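Local coordinates for metallocarboxypeptidase (Trypanosoma cruzi, PDB 3DWC), which probably releases C-terminal amino acids other than proline from peptides as a metal-dependent carboxypeptidase of the M32 family, here with cobalt bound, at residues 381-386 / 404-409; 359-364 / 388-393; 111-116 / 408-413. All blocks are in the same frame, centred on the assembly; numbering follows the deposited sequence.

Contact 1 of 3, residues 381-386 / 404-409; sequences EVPRVW and EGCLQD
The indole of Trp-386 lies flat against the backbone of Gly-405 and Cys-406, a buried packing contact between the first turn and a half of helix 382-394 and the long loop that leads from that helix to helix 421-441. Cys-406 CA sits over the middle of the six-membered ring, 3.5 Å from its centroid and 10° off the normal, so its hydrogen makes a CH-pi contact. Nearer the rim of the same face comes the carbonyl carbon of Gly-405, 3.4 Å from Trp-386 NE1, so that the peptide from Gly-405 to Cys-406 lies against the indole. CG of Trp-386 stands anti to the backbone N (chi1 -168°), which carries the ring out from the helix to the loop backbone.

The loop makes a type I beta turn from Gly-405 to Gln-408 here, and Cys-406 is its second residue. Its CB touches both Trp-386 CE3 and Val-382 CG1, 3.5 Å from the latter, while SG reaches on to Pro-383 CG at 3.8 Å. Val-382 and Trp-386 are one helical turn apart, so the cysteine packs against a single side of the helix. In this mostly helical M32 fold the loop is an irregular connection packed between helices.

At the ring edge, in its plane, a water accepts from Trp-386 NE1 at 3.1 Å and donates to Glu-404 O at 2.8 Å, bridging helix and loop with no direct hydrogen bond between them. Gln-408 NE2 bonds to Leu-348 O and more weakly to Gly-405 O, while OE1 takes Arg-350 N. Leu-364, Arg-365 and Ile-368 of helix 358-374 touch the indole as well, while Phe-125 packs on Pro-383 and Cys-406.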
ATOM      1  N   GLU B 381      34.142  26.026  -5.973  1.00 45.57           N
ATOM      2  CA  GLU B 381      33.991  27.278  -5.249  1.00 45.01           C
ATOM      3  C   GLU B 381      32.760  27.325  -4.345  1.00 44.95           C
ATOM      4  O   GLU B 381      32.563  28.311  -3.628  1.00 44.83           O
ATOM      5  CB  GLU B 381      33.912  28.414  -6.269  1.00 45.13           C
ATOM      6  CG  GLU B 381      35.102  28.418  -7.255  1.00 44.81           C
ATOM      7  CD  GLU B 381      35.014  29.512  -8.310  1.00 44.96           C
ATOM      8  OE1 GLU B 381      34.663  29.195  -9.465  1.00 45.59           O
ATOM      9  OE2 GLU B 381      35.300  30.688  -7.998  1.00 46.02           O
ATOM     10  N   VAL B 382      31.940  26.274  -4.383  1.00 44.44           N
ATOM     11  CA  VAL B 382      30.661  26.265  -3.665  1.00 44.01           C
ATOM     12  C   VAL B 382      30.815  26.582  -2.175  1.00 43.73           C
ATOM     13  O   VAL B 382      30.124  27.472  -1.674  1.00 44.12           O
ATOM     14  CB  VAL B 382      29.864  24.951  -3.883  1.00 44.07           C
ATOM     15  CG1 VAL B 382      28.644  24.862  -2.905  1.00 43.24           C
ATOM     16  CG2 VAL B 382      29.411  24.850  -5.336  1.00 43.59           C
ATOM     17  N   PRO B 383      31.714  25.875  -1.471  1.00 43.40           N
ATOM     18  CA  PRO B 383      31.933  26.143  -0.036  1.00 43.02           C
ATOM     19  C   PRO B 383      32.279  27.580   0.298  1.00 42.50           C
ATOM     20  O   PRO B 383      31.736  28.146   1.255  1.00 42.25           O
ATOM     21  CB  PRO B 383      33.112  25.230   0.308  1.00 42.70           C
ATOM     22  CG  PRO B 383      32.978  24.102  -0.664  1.00 42.93           C
ATOM     23  CD  PRO B 383      32.572  24.764  -1.936  1.00 43.39           C
ATOM     24  N   ARG B 384      33.180  28.150  -0.487  1.00 42.12           N
ATOM     25  CA  ARG B 384      33.582  29.537  -0.321  1.00 41.75           C
ATOM     26  C   ARG B 384      32.378  30.473  -0.437  1.00 40.76           C
ATOM     27  O   ARG B 384      32.137  31.306   0.429  1.00 40.88           O
ATOM     28  CB  ARG B 384      34.647  29.885  -1.369  1.00 42.14           C
ATOM     29  CG  ARG B 384      35.481  31.128  -1.067  1.00 43.68           C
ATOM     30  CD  ARG B 384      35.170  32.278  -2.020  1.00 47.57           C
ATOM     31  NE  ARG B 384      35.206  31.850  -3.422  1.00 48.95           N
ATOM     32  CZ  ARG B 384      34.742  32.565  -4.446  1.00 49.40           C
ATOM     33  NH1 ARG B 384      34.217  33.769  -4.254  1.00 49.52           N
ATOM     34  NH2 ARG B 384      34.815  32.066  -5.675  1.00 49.59           N
ATOM     35  N   VAL B 385      31.615  30.302  -1.503  1.00 39.91           N
ATOM     36  CA  VAL B 385      30.469  31.151  -1.804  1.00 39.30           C
ATOM     37  C   VAL B 385      29.284  30.878  -0.852  1.00 38.82           C
ATOM     38  O   VAL B 385      28.537  31.782  -0.536  1.00 38.17           O
ATOM     39  CB  VAL B 385      30.021  30.932  -3.269  1.00 39.54           C
ATOM     40  CG1 VAL B 385      28.762  31.727  -3.569  1.00 39.85           C
ATOM     41  CG2 VAL B 385      31.162  31.309  -4.254  1.00 38.78           C
ATOM     42  N   TRP B 386      29.128  29.631  -0.412  1.00 38.05           N
ATOM     43  CA  TRP B 386      28.113  29.262   0.588  1.00 37.96           C
ATOM     44  C   TRP B 386      28.347  30.024   1.873  1.00 37.69           C
ATOM     45  O   TRP B 386      27.411  30.584   2.458  1.00 36.47           O
ATOM     46  CB  TRP B 386      28.195  27.776   0.901  1.00 37.64           C
ATOM     47  CG  TRP B 386      27.042  27.280   1.670  1.00 37.37           C
ATOM     48  CD1 TRP B 386      26.825  27.404   3.003  1.00 37.25           C
ATOM     49  CD2 TRP B 386      25.940  26.562   1.143  1.00 36.33           C
ATOM     50  NE1 TRP B 386      25.635  26.803   3.348  1.00 37.36           N
ATOM     51  CE2 TRP B 386      25.071  26.280   2.218  1.00 36.78           C
ATOM     52  CE3 TRP B 386      25.589  26.131  -0.141  1.00 38.06           C
ATOM     53  CZ2 TRP B 386      23.887  25.591   2.053  1.00 36.73           C
ATOM     54  CZ3 TRP B 386      24.377  25.432  -0.307  1.00 36.71           C
ATOM     55  CH2 TRP B 386      23.563  25.165   0.784  1.00 37.67           C
ATOM     56  N   GLU B 404      27.226  21.081   7.739  1.00 44.62           N
ATOM     57  CA  GLU B 404      26.106  21.988   8.018  1.00 44.37           C
ATOM     58  C   GLU B 404      26.127  23.191   7.077  1.00 44.13           C
ATOM     59  O   GLU B 404      25.320  24.104   7.220  1.00 44.98           O
ATOM     60  CB  GLU B 404      26.165  22.461   9.477  1.00 44.61           C
ATOM     61  CG  GLU B 404      26.348  21.327  10.496  1.00 44.85           C
ATOM     62  CD  GLU B 404      26.178  21.805  11.930  1.00 44.97           C
ATOM     63  OE1 GLU B 404      27.076  22.473  12.441  1.00 44.25           O
ATOM     64  OE2 GLU B 404      25.121  21.539  12.538  1.00 50.39           O
ATOM     65  N   GLY B 405      27.057  23.188   6.131  1.00 43.70           N
ATOM     66  CA  GLY B 405      27.140  24.172   5.059  1.00 43.55           C
ATOM     67  C   GLY B 405      26.596  23.574   3.778  1.00 43.31           C
ATOM     68  O   GLY B 405      25.465  23.098   3.755  1.00 43.10           O
ATOM     69  N   CYS B 406      27.408  23.559   2.718  1.00 43.59           N
ATOM     70  CA  CYS B 406      26.940  23.160   1.375  1.00 43.94           C
ATOM     71  C   CYS B 406      26.498  21.707   1.217  1.00 43.83           C
ATOM     72  O   CYS B 406      25.708  21.413   0.321  1.00 43.81           O
ATOM     73  CB  CYS B 406      27.962  23.542   0.278  1.00 44.04           C
ATOM     74  SG  CYS B 406      29.605  22.790   0.377  1.00 45.09           S
ATOM     75  N   LEU B 407      26.945  20.812   2.097  1.00 44.00           N
ATOM     76  CA  LEU B 407      26.549  19.387   2.021  1.00 43.96           C
ATOM     77  C   LEU B 407      25.236  19.019   2.738  1.00 44.29           C
ATOM     78  O   LEU B 407      24.842  17.851   2.716  1.00 44.76           O
ATOM     79  CB  LEU B 407      27.656  18.483   2.585  1.00 44.38           C
ATOM     80  CG  LEU B 407      29.046  18.496   1.943  1.00 43.57           C
ATOM     81  CD1 LEU B 407      29.943  17.513   2.689  1.00 45.69           C
ATOM     82  CD2 LEU B 407      28.999  18.169   0.438  1.00 41.50           C
ATOM     83  N   GLN B 408      24.573  19.978   3.380  1.00 43.42           N
ATOM     84  CA  GLN B 408      23.442  19.657   4.233  1.00 43.45           C
ATOM     85  C   GLN B 408      22.205  19.129   3.510  1.00 44.07           C
ATOM     86  O   GLN B 408      21.461  18.361   4.095  1.00 44.26           O
ATOM     87  CB  GLN B 408      23.042  20.872   5.075  1.00 43.42           C
ATOM     88  CG  GLN B 408      22.390  21.991   4.294  1.00 41.58           C
ATOM     89  CD  GLN B 408      21.882  23.095   5.173  1.00 41.34           C
ATOM     90  OE1 GLN B 408      20.659  23.250   5.397  1.00 39.13           O
ATOM     91  NE2 GLN B 408      22.795  23.873   5.687  1.00 33.87           N
ATOM     92  N   ASP B 409      21.963  19.536   2.260  1.00 44.26           N
ATOM     93  CA  ASP B 409      20.727  19.112   1.570  1.00 45.30           C
ATOM     94  C   ASP B 409      20.977  17.979   0.550  1.00 45.37           C
ATOM     95  O   ASP B 409      21.944  18.020  -0.219  1.00 44.41           O
ATOM     96  CB  ASP B 409      20.030  20.302   0.878  1.00 44.64           C
ATOM     97  CG  ASP B 409      19.309  21.228   1.862  1.00 47.22           C
ATOM     98  OD1 ASP B 409      19.282  22.449   1.607  1.00 46.12           O
ATOM     99  OD2 ASP B 409      18.744  20.754   2.882  1.00 49.48           O
TER
HETATM  100  O   HOH W   1      24.756  26.653   6.294  1.00 30.02           O

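Contact 2 of 3, residues 359-364 / 388-393; sequences PLHVML and EKMKSY
Met-363 sets its terminal methyl on the ring of Tyr-393, the two side chains meeting at about a right angle. CE is 3.7 Å from the ring centroid and 7° off the normal, almost directly over the centre, and SD stands farther above the same face in a Met-aromatic contact. A bend at the last torsion (chi3 72°) turns this methyl onto the ring. Leu-364 comes to the same tyrosine at its edge, with CB 4.0 Å from Tyr-393 CD2, and that CB also meets Lys-389 CB. The branch CD2 of Leu-364 slants across Met-390, 3.5 Å from SD. One turn back along the helix, Leu-360 lays CD2 against Tyr-393 CB at 3.9 Å, and its CD1 approaches Tyr-393 O.

The polar ends of Tyr-393 and Lys-389 both go to Glu-367, one turn beyond Met-363: OH by a hydrogen bond, NZ by a salt bridge.

Helices 358-374 and 382-394 thus form a roughly antiparallel pair, their local axes 10.2 Å apart at 147°. Helix 168-196 covers the Tyr-393 side of the pair through Arg-179, which touches both Met-363 and Tyr-393, while helix 421-441 packs on Pro-359 and Val-362.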
ATOM      1  N   PRO B 359      13.620  32.091   3.993  1.00 30.48           N
ATOM      2  CA  PRO B 359      13.864  32.595   2.640  1.00 30.29           C
ATOM      3  C   PRO B 359      15.335  32.965   2.341  1.00 29.88           C
ATOM      4  O   PRO B 359      15.750  32.915   1.186  1.00 29.75           O
ATOM      5  CB  PRO B 359      13.016  33.857   2.593  1.00 30.41           C
ATOM      6  CG  PRO B 359      12.764  34.222   3.983  1.00 30.74           C
ATOM      7  CD  PRO B 359      12.615  32.907   4.671  1.00 31.37           C
ATOM      8  N   LEU B 360      16.082  33.373   3.359  1.00 28.52           N
ATOM      9  CA  LEU B 360      17.491  33.650   3.183  1.00 29.93           C
ATOM     10  C   LEU B 360      18.278  32.369   2.785  1.00 29.97           C
ATOM     11  O   LEU B 360      19.152  32.431   1.921  1.00 31.99           O
ATOM     12  CB  LEU B 360      18.041  34.323   4.430  1.00 29.18           C
ATOM     13  CG  LEU B 360      17.466  35.729   4.594  1.00 29.80           C
ATOM     14  CD1 LEU B 360      17.729  36.291   5.990  1.00 29.18           C
ATOM     15  CD2 LEU B 360      17.981  36.672   3.495  1.00 28.13           C
ATOM     16  N   HIS B 361      17.922  31.218   3.357  1.00 29.81           N
ATOM     17  CA  HIS B 361      18.511  29.931   2.975  1.00 30.25           C
ATOM     18  C   HIS B 361      18.148  29.581   1.527  1.00 30.75           C
ATOM     19  O   HIS B 361      18.966  29.097   0.770  1.00 31.45           O
ATOM     20  CB  HIS B 361      18.027  28.797   3.913  1.00 30.92           C
ATOM     21  CG  HIS B 361      18.538  28.893   5.337  1.00 30.57           C
ATOM     22  ND1 HIS B 361      19.672  28.233   5.778  1.00 30.99           N
ATOM     23  CD2 HIS B 361      18.048  29.548   6.418  1.00 29.83           C
ATOM     24  CE1 HIS B 361      19.869  28.502   7.056  1.00 31.00           C
ATOM     25  NE2 HIS B 361      18.884  29.280   7.475  1.00 30.56           N
ATOM     26  N   VAL B 362      16.910  29.868   1.131  1.00 31.24           N
ATOM     27  CA  VAL B 362      16.430  29.586  -0.213  1.00 30.27           C
ATOM     28  C   VAL B 362      17.106  30.521  -1.195  1.00 30.69           C
ATOM     29  O   VAL B 362      17.598  30.079  -2.236  1.00 30.33           O
ATOM     30  CB  VAL B 362      14.870  29.717  -0.277  1.00 30.13           C
ATOM     31  CG1 VAL B 362      14.346  29.662  -1.716  1.00 27.97           C
ATOM     32  CG2 VAL B 362      14.214  28.630   0.616  1.00 27.75           C
ATOM     33  N   MET B 363      17.108  31.817  -0.885  1.00 30.40           N
ATOM     34  CA  MET B 363      17.728  32.790  -1.765  1.00 31.68           C
ATOM     35  C   MET B 363      19.169  32.408  -2.100  1.00 32.35           C
ATOM     36  O   MET B 363      19.595  32.416  -3.243  1.00 33.03           O
ATOM     37  CB  MET B 363      17.782  34.161  -1.118  1.00 31.10           C
ATOM     38  CG  MET B 363      18.458  35.170  -1.989  1.00 30.03           C
ATOM     39  SD  MET B 363      17.967  36.837  -1.562  1.00 31.74           S
ATOM     40  CE  MET B 363      18.793  37.076  -0.005  1.00 30.63           C
ATOM     41  N   LEU B 364      19.928  32.103  -1.083  1.00 33.59           N
ATOM     42  CA  LEU B 364      21.307  31.671  -1.312  1.00 34.49           C
ATOM     43  C   LEU B 364      21.470  30.413  -2.177  1.00 35.00           C
ATOM     44  O   LEU B 364      22.474  30.278  -2.890  1.00 35.68           O
ATOM     45  CB  LEU B 364      22.042  31.546   0.008  1.00 34.39           C
ATOM     46  CG  LEU B 364      22.350  30.277   0.771  1.00 35.86           C
ATOM     47  CD1 LEU B 364      23.293  29.297   0.072  1.00 34.58           C
ATOM     48  CD2 LEU B 364      22.958  30.787   2.041  1.00 35.03           C
ATOM     49  N   GLU B 388      30.236  32.843   2.176  1.00 37.63           N
ATOM     50  CA  GLU B 388      30.071  34.276   1.905  1.00 37.96           C
ATOM     51  C   GLU B 388      28.624  34.713   2.086  1.00 37.90           C
ATOM     52  O   GLU B 388      28.321  35.715   2.736  1.00 37.82           O
ATOM     53  CB  GLU B 388      30.486  34.604   0.470  1.00 37.98           C
ATOM     54  CG  GLU B 388      31.989  34.647   0.231  1.00 37.92           C
ATOM     55  CD  GLU B 388      32.339  34.947  -1.228  1.00 39.33           C
ATOM     56  OE1 GLU B 388      33.504  35.349  -1.505  1.00 39.42           O
ATOM     57  OE2 GLU B 388      31.450  34.781  -2.098  1.00 40.10           O
ATOM     58  N   LYS B 389      27.738  33.958   1.449  1.00 38.11           N
ATOM     59  CA  LYS B 389      26.319  34.239   1.466  1.00 37.74           C
ATOM     60  C   LYS B 389      25.742  34.046   2.858  1.00 37.63           C
ATOM     61  O   LYS B 389      24.911  34.837   3.286  1.00 36.32           O
ATOM     62  CB  LYS B 389      25.608  33.391   0.409  1.00 37.49           C
ATOM     63  CG  LYS B 389      25.900  33.913  -1.023  1.00 38.17           C
ATOM     64  CD  LYS B 389      25.419  33.011  -2.151  1.00 37.94           C
ATOM     65  CE  LYS B 389      25.704  33.620  -3.534  1.00 38.22           C
ATOM     66  NZ  LYS B 389      25.150  35.012  -3.716  1.00 39.67           N
ATOM     67  N   MET B 390      26.223  33.030   3.574  1.00 37.72           N
ATOM     68  CA  MET B 390      25.716  32.715   4.922  1.00 38.34           C
ATOM     69  C   MET B 390      26.042  33.828   5.917  1.00 38.88           C
ATOM     70  O   MET B 390      25.174  34.248   6.694  1.00 39.54           O
ATOM     71  CB  MET B 390      26.269  31.359   5.422  1.00 38.18           C
ATOM     72  CG  MET B 390      25.539  30.129   4.884  1.00 36.41           C
ATOM     73  SD  MET B 390      23.767  29.986   5.349  1.00 36.15           S
ATOM     74  CE  MET B 390      23.858  29.911   7.158  1.00 31.63           C
ATOM     75  N   LYS B 391      27.284  34.304   5.887  1.00 39.18           N
ATOM     76  CA  LYS B 391      27.702  35.452   6.691  1.00 39.28           C
ATOM     77  C   LYS B 391      26.913  36.682   6.303  1.00 38.67           C
ATOM     78  O   LYS B 391      26.493  37.452   7.146  1.00 37.65           O
ATOM     79  CB  LYS B 391      29.197  35.767   6.491  1.00 39.77           C
ATOM     80  CG  LYS B 391      30.166  34.730   7.058  1.00 41.16           C
ATOM     81  CD  LYS B 391      31.550  34.769   6.382  1.00 41.11           C
ATOM     82  CE  LYS B 391      32.349  36.030   6.714  1.00 43.61           C
ATOM     83  NZ  LYS B 391      33.731  36.067   6.092  1.00 42.91           N
ATOM     84  N   SER B 392      26.720  36.869   5.007  1.00 38.55           N
ATOM     85  CA  SER B 392      26.107  38.092   4.516  1.00 38.66           C
ATOM     86  C   SER B 392      24.618  38.185   4.838  1.00 38.45           C
ATOM     87  O   SER B 392      24.115  39.244   5.240  1.00 38.47           O
ATOM     88  CB  SER B 392      26.305  38.182   3.010  1.00 38.90           C
ATOM     89  OG  SER B 392      25.844  39.426   2.558  1.00 40.54           O
ATOM     90  N   TYR B 393      23.910  37.086   4.609  1.00 37.79           N
ATOM     91  CA  TYR B 393      22.468  37.057   4.762  1.00 37.67           C
ATOM     92  C   TYR B 393      22.025  36.754   6.183  1.00 37.68           C
ATOM     93  O   TYR B 393      21.119  37.403   6.688  1.00 37.65           O
ATOM     94  CB  TYR B 393      21.859  36.037   3.795  1.00 36.78           C
ATOM     95  CG  TYR B 393      22.130  36.331   2.323  1.00 35.45           C
ATOM     96  CD1 TYR B 393      22.339  37.625   1.871  1.00 35.64           C
ATOM     97  CD2 TYR B 393      22.121  35.319   1.384  1.00 34.95           C
ATOM     98  CE1 TYR B 393      22.572  37.890   0.516  1.00 37.03           C
ATOM     99  CE2 TYR B 393      22.342  35.581   0.015  1.00 36.02           C
ATOM    100  CZ  TYR B 393      22.570  36.873  -0.400  1.00 35.49           C
ATOM    101  OH  TYR B 393      22.800  37.147  -1.743  1.00 35.34           O
TER

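Contact 3 of 3, residues 111-116 / 408-413; sequences KAHQVW and QDVHWS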
ATOM      1  N   LYS B 111      24.441   6.687  -7.610  1.00 53.79           N
ATOM      2  CA  LYS B 111      25.822   6.766  -7.132  1.00 53.55           C
ATOM      3  C   LYS B 111      25.979   7.987  -6.231  1.00 52.94           C
ATOM      4  O   LYS B 111      26.392   7.876  -5.074  1.00 52.60           O
ATOM      5  CB  LYS B 111      26.811   6.869  -8.302  1.00 53.83           C
ATOM      6  CG  LYS B 111      28.296   6.993  -7.867  1.00 54.21           C
ATOM      7  CD  LYS B 111      29.282   7.102  -9.059  1.00 54.48           C
ATOM      8  CE  LYS B 111      30.605   7.821  -8.659  1.00 55.12           C
ATOM      9  NZ  LYS B 111      30.448   9.323  -8.485  1.00 53.82           N
ATOM     10  N   ALA B 112      25.625   9.144  -6.777  1.00 52.27           N
ATOM     11  CA  ALA B 112      25.822  10.420  -6.099  1.00 52.18           C
ATOM     12  C   ALA B 112      25.237  10.394  -4.695  1.00 51.66           C
ATOM     13  O   ALA B 112      25.810  10.979  -3.774  1.00 51.36           O
ATOM     14  CB  ALA B 112      25.220  11.563  -6.918  1.00 51.77           C
ATOM     15  N   HIS B 113      24.122   9.686  -4.531  1.00 51.59           N
ATOM     16  CA  HIS B 113      23.451   9.616  -3.242  1.00 51.46           C
ATOM     17  C   HIS B 113      24.318   9.026  -2.134  1.00 51.13           C
ATOM     18  O   HIS B 113      24.500   9.666  -1.100  1.00 51.01           O
ATOM     19  CB  HIS B 113      22.140   8.842  -3.338  1.00 51.84           C
ATOM     20  CG  HIS B 113      21.411   8.759  -2.032  1.00 52.13           C
ATOM     21  ND1 HIS B 113      20.670   9.807  -1.526  1.00 54.27           N
ATOM     22  CD2 HIS B 113      21.343   7.772  -1.110  1.00 52.71           C
ATOM     23  CE1 HIS B 113      20.153   9.456  -0.361  1.00 53.12           C
ATOM     24  NE2 HIS B 113      20.551   8.229  -0.083  1.00 53.16           N
ATOM     25  N   GLN B 114      24.850   7.819  -2.344  1.00 50.86           N
ATOM     26  CA  GLN B 114      25.670   7.142  -1.321  1.00 50.75           C
ATOM     27  C   GLN B 114      26.922   7.947  -0.988  1.00 50.08           C
ATOM     28  O   GLN B 114      27.311   8.048   0.179  1.00 49.73           O
ATOM     29  CB  GLN B 114      26.122   5.762  -1.792  1.00 50.89           C
ATOM     30  CG  GLN B 114      25.034   4.774  -2.129  1.00 51.31           C
ATOM     31  CD  GLN B 114      25.528   3.750  -3.137  1.00 51.88           C
ATOM     32  OE1 GLN B 114      25.874   2.618  -2.781  1.00 52.42           O
ATOM     33  NE2 GLN B 114      25.602   4.161  -4.405  1.00 53.64           N
ATOM     34  N   VAL B 115      27.542   8.508  -2.024  1.00 49.81           N
ATOM     35  CA  VAL B 115      28.713   9.373  -1.867  1.00 49.89           C
ATOM     36  C   VAL B 115      28.398  10.624  -1.034  1.00 49.71           C
ATOM     37  O   VAL B 115      29.151  10.952  -0.122  1.00 49.29           O
ATOM     38  CB  VAL B 115      29.303   9.805  -3.233  1.00 49.76           C
ATOM     39  CG1 VAL B 115      30.687  10.421  -3.036  1.00 50.12           C
ATOM     40  CG2 VAL B 115      29.394   8.620  -4.176  1.00 49.49           C
ATOM     41  N   TRP B 116      27.288  11.307  -1.347  1.00 50.03           N
ATOM     42  CA  TRP B 116      26.828  12.473  -0.562  1.00 50.11           C
ATOM     43  C   TRP B 116      26.573  12.119   0.895  1.00 50.02           C
ATOM     44  O   TRP B 116      27.135  12.717   1.811  1.00 49.83           O
ATOM     45  CB  TRP B 116      25.527  13.053  -1.162  1.00 50.36           C
ATOM     46  CG  TRP B 116      24.834  14.058  -0.259  1.00 50.57           C
ATOM     47  CD1 TRP B 116      25.152  15.375  -0.110  1.00 50.99           C
ATOM     48  CD2 TRP B 116      23.721  13.817   0.616  1.00 50.07           C
ATOM     49  NE1 TRP B 116      24.320  15.965   0.805  1.00 50.45           N
ATOM     50  CE2 TRP B 116      23.435  15.030   1.270  1.00 50.19           C
ATOM     51  CE3 TRP B 116      22.942  12.694   0.908  1.00 50.84           C
ATOM     52  CZ2 TRP B 116      22.396  15.159   2.185  1.00 50.58           C
ATOM     53  CZ3 TRP B 116      21.922  12.815   1.845  1.00 51.16           C
ATOM     54  CH2 TRP B 116      21.655  14.044   2.464  1.00 50.75           C
ATOM     55  N   GLN B 408      24.573  19.978   3.380  1.00 43.42           N
ATOM     56  CA  GLN B 408      23.442  19.657   4.233  1.00 43.45           C
ATOM     57  C   GLN B 408      22.205  19.129   3.510  1.00 44.07           C
ATOM     58  O   GLN B 408      21.461  18.361   4.095  1.00 44.26           O
ATOM     59  CB  GLN B 408      23.042  20.872   5.075  1.00 43.42           C
ATOM     60  CG  GLN B 408      22.390  21.991   4.294  1.00 41.58           C
ATOM     61  CD  GLN B 408      21.882  23.095   5.173  1.00 41.34           C
ATOM     62  OE1 GLN B 408      20.659  23.250   5.397  1.00 39.13           O
ATOM     63  NE2 GLN B 408      22.795  23.873   5.687  1.00 33.87           N
ATOM     64  N   ASP B 409      21.963  19.536   2.260  1.00 44.26           N
ATOM     65  CA  ASP B 409      20.727  19.112   1.570  1.00 45.30           C
ATOM     66  C   ASP B 409      20.977  17.979   0.550  1.00 45.37           C
ATOM     67  O   ASP B 409      21.944  18.020  -0.219  1.00 44.41           O
ATOM     68  CB  ASP B 409      20.030  20.302   0.878  1.00 44.64           C
ATOM     69  CG  ASP B 409      19.309  21.228   1.862  1.00 47.22           C
ATOM     70  OD1 ASP B 409      19.282  22.449   1.607  1.00 46.12           O
ATOM     71  OD2 ASP B 409      18.744  20.754   2.882  1.00 49.48           O
ATOM     72  N   VAL B 410      20.061  17.011   0.542  1.00 45.99           N
ATOM     73  CA  VAL B 410      20.079  15.867  -0.390  1.00 46.92           C
ATOM     74  C   VAL B 410      19.851  16.232  -1.870  1.00 47.63           C
ATOM     75  O   VAL B 410      20.293  15.519  -2.780  1.00 48.22           O
ATOM     76  CB  VAL B 410      18.971  14.834   0.008  1.00 47.33           C
ATOM     77  CG1 VAL B 410      17.596  15.370  -0.308  1.00 46.82           C
ATOM     78  CG2 VAL B 410      19.231  13.463  -0.671  1.00 46.89           C
ATOM     79  N   HIS B 411      19.196  17.368  -2.086  1.00 47.24           N
ATOM     80  CA  HIS B 411      18.633  17.757  -3.378  1.00 47.18           C
ATOM     81  C   HIS B 411      19.553  17.537  -4.573  1.00 47.04           C
ATOM     82  O   HIS B 411      19.137  16.950  -5.568  1.00 46.99           O
ATOM     83  CB  HIS B 411      18.168  19.225  -3.301  1.00 46.81           C
ATOM     84  CG  HIS B 411      17.001  19.424  -2.379  1.00 46.54           C
ATOM     85  ND1 HIS B 411      17.076  19.180  -1.022  1.00 45.91           N
ATOM     86  CD2 HIS B 411      15.718  19.794  -2.621  1.00 47.26           C
ATOM     87  CE1 HIS B 411      15.895  19.392  -0.469  1.00 45.76           C
ATOM     88  NE2 HIS B 411      15.053  19.770  -1.416  1.00 46.55           N
ATOM     89  N   TRP B 412      20.790  18.001  -4.492  1.00 46.65           N
ATOM     90  CA  TRP B 412      21.668  17.899  -5.645  1.00 47.26           C
ATOM     91  C   TRP B 412      22.095  16.441  -5.940  1.00 47.56           C
ATOM     92  O   TRP B 412      22.291  16.073  -7.103  1.00 47.34           O
ATOM     93  CB  TRP B 412      22.886  18.802  -5.475  1.00 47.42           C
ATOM     94  CG  TRP B 412      22.564  20.261  -5.410  1.00 47.51           C
ATOM     95  CD1 TRP B 412      21.351  20.869  -5.684  1.00 47.47           C
ATOM     96  CD2 TRP B 412      23.478  21.315  -5.091  1.00 46.51           C
ATOM     97  NE1 TRP B 412      21.468  22.232  -5.526  1.00 46.88           N
ATOM     98  CE2 TRP B 412      22.756  22.533  -5.162  1.00 46.01           C
ATOM     99  CE3 TRP B 412      24.831  21.351  -4.721  1.00 46.69           C
ATOM    100  CZ2 TRP B 412      23.351  23.776  -4.891  1.00 47.22           C
ATOM    101  CZ3 TRP B 412      25.425  22.595  -4.452  1.00 47.32           C
ATOM    102  CH2 TRP B 412      24.681  23.787  -4.544  1.00 47.26           C
ATOM    103  N   SER B 413      22.226  15.631  -4.890  1.00 47.92           N
ATOM    104  CA  SER B 413      22.449  14.183  -5.038  1.00 48.25           C
ATOM    105  C   SER B 413      21.375  13.520  -5.872  1.00 48.61           C
ATOM    106  O   SER B 413      21.675  12.670  -6.730  1.00 48.79           O
ATOM    107  CB  SER B 413      22.452  13.501  -3.680  1.00 48.05           C
ATOM    108  OG  SER B 413      23.457  14.078  -2.887  1.00 49.88           O
TER
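The indole of Trp-116 has the backbone of Val-410 over one face and Gln-408 O at its edge, in the ring plane. Val-410 CA lies 3.8 Å from the centroid of the six-membered ring, 21° off the normal and displaced toward the rim, a CH-pi contact. Also in plane at the edge is His-113 O, from the preceding turn of the tryptophan's own helix. The valine side chain crosses the indole at about a right angle: CB is 3.7 Å from Trp-116 CH2, and CG2 lies equally close to Trp-116 CZ3. That methyl extends away from the backbone N of Val-410, anti to it, and so reaches a second ring, meeting the edge of the His-113 imidazole 4.0 Å from ND1.

The two segments come closest by their CA atoms at His-113 and Ser-413, 5.0 Å apart. Beside this pair, Ala-112 CB rests 3.7 Å from Ser-413 O, while Ser-413 CB meets His-113 CA.

No hydrogen bond joins the two segments. Trp-116 NE1 passes 3.3 Å from Asp-409 O at a poor angle and bonds instead to Leu-407 O, just ahead of the loop segment. Gln-408 O accepts from Arg-120, one turn on from Trp-116, so two polar links to helix 99-122 lie next to the apolar patch, just ahead of Val-410 in the chain. Asp-409 turns its carboxylate the other way, where Arg-350 and Arg-365 both form salt bridges to OD1; its side chain is about 13 Å from the cobalt ion.

The loop is thus held between helix 99-122 on one side and helix 358-374, which carries Arg-365, on another, while Thr-131 and Leu-135 of helix 125-147 pack on Ala-112.

How the contacts relate
From the N terminus, helix 99-122 comes first, and its residues 111-116 wait almost 300 residues for their partner at 408-413: contact 3 closes by far the longest loop. Within that span the chain enters helix 358-374, turns, and returns along helix 382-394, where contact 2 pairs the two helices. Contact 1 starts on the same second helix, at 381-386, and closes at 404-409, so its segments alternate with those of contact 2. Trp-386 of contact 1 touches Leu-364 of contact 2. Contacts 1 and 3 meet on the loop through their shared Gln-408 and Asp-409. The loop after helix 382-394 thereby links the helical pair to helix 99-122.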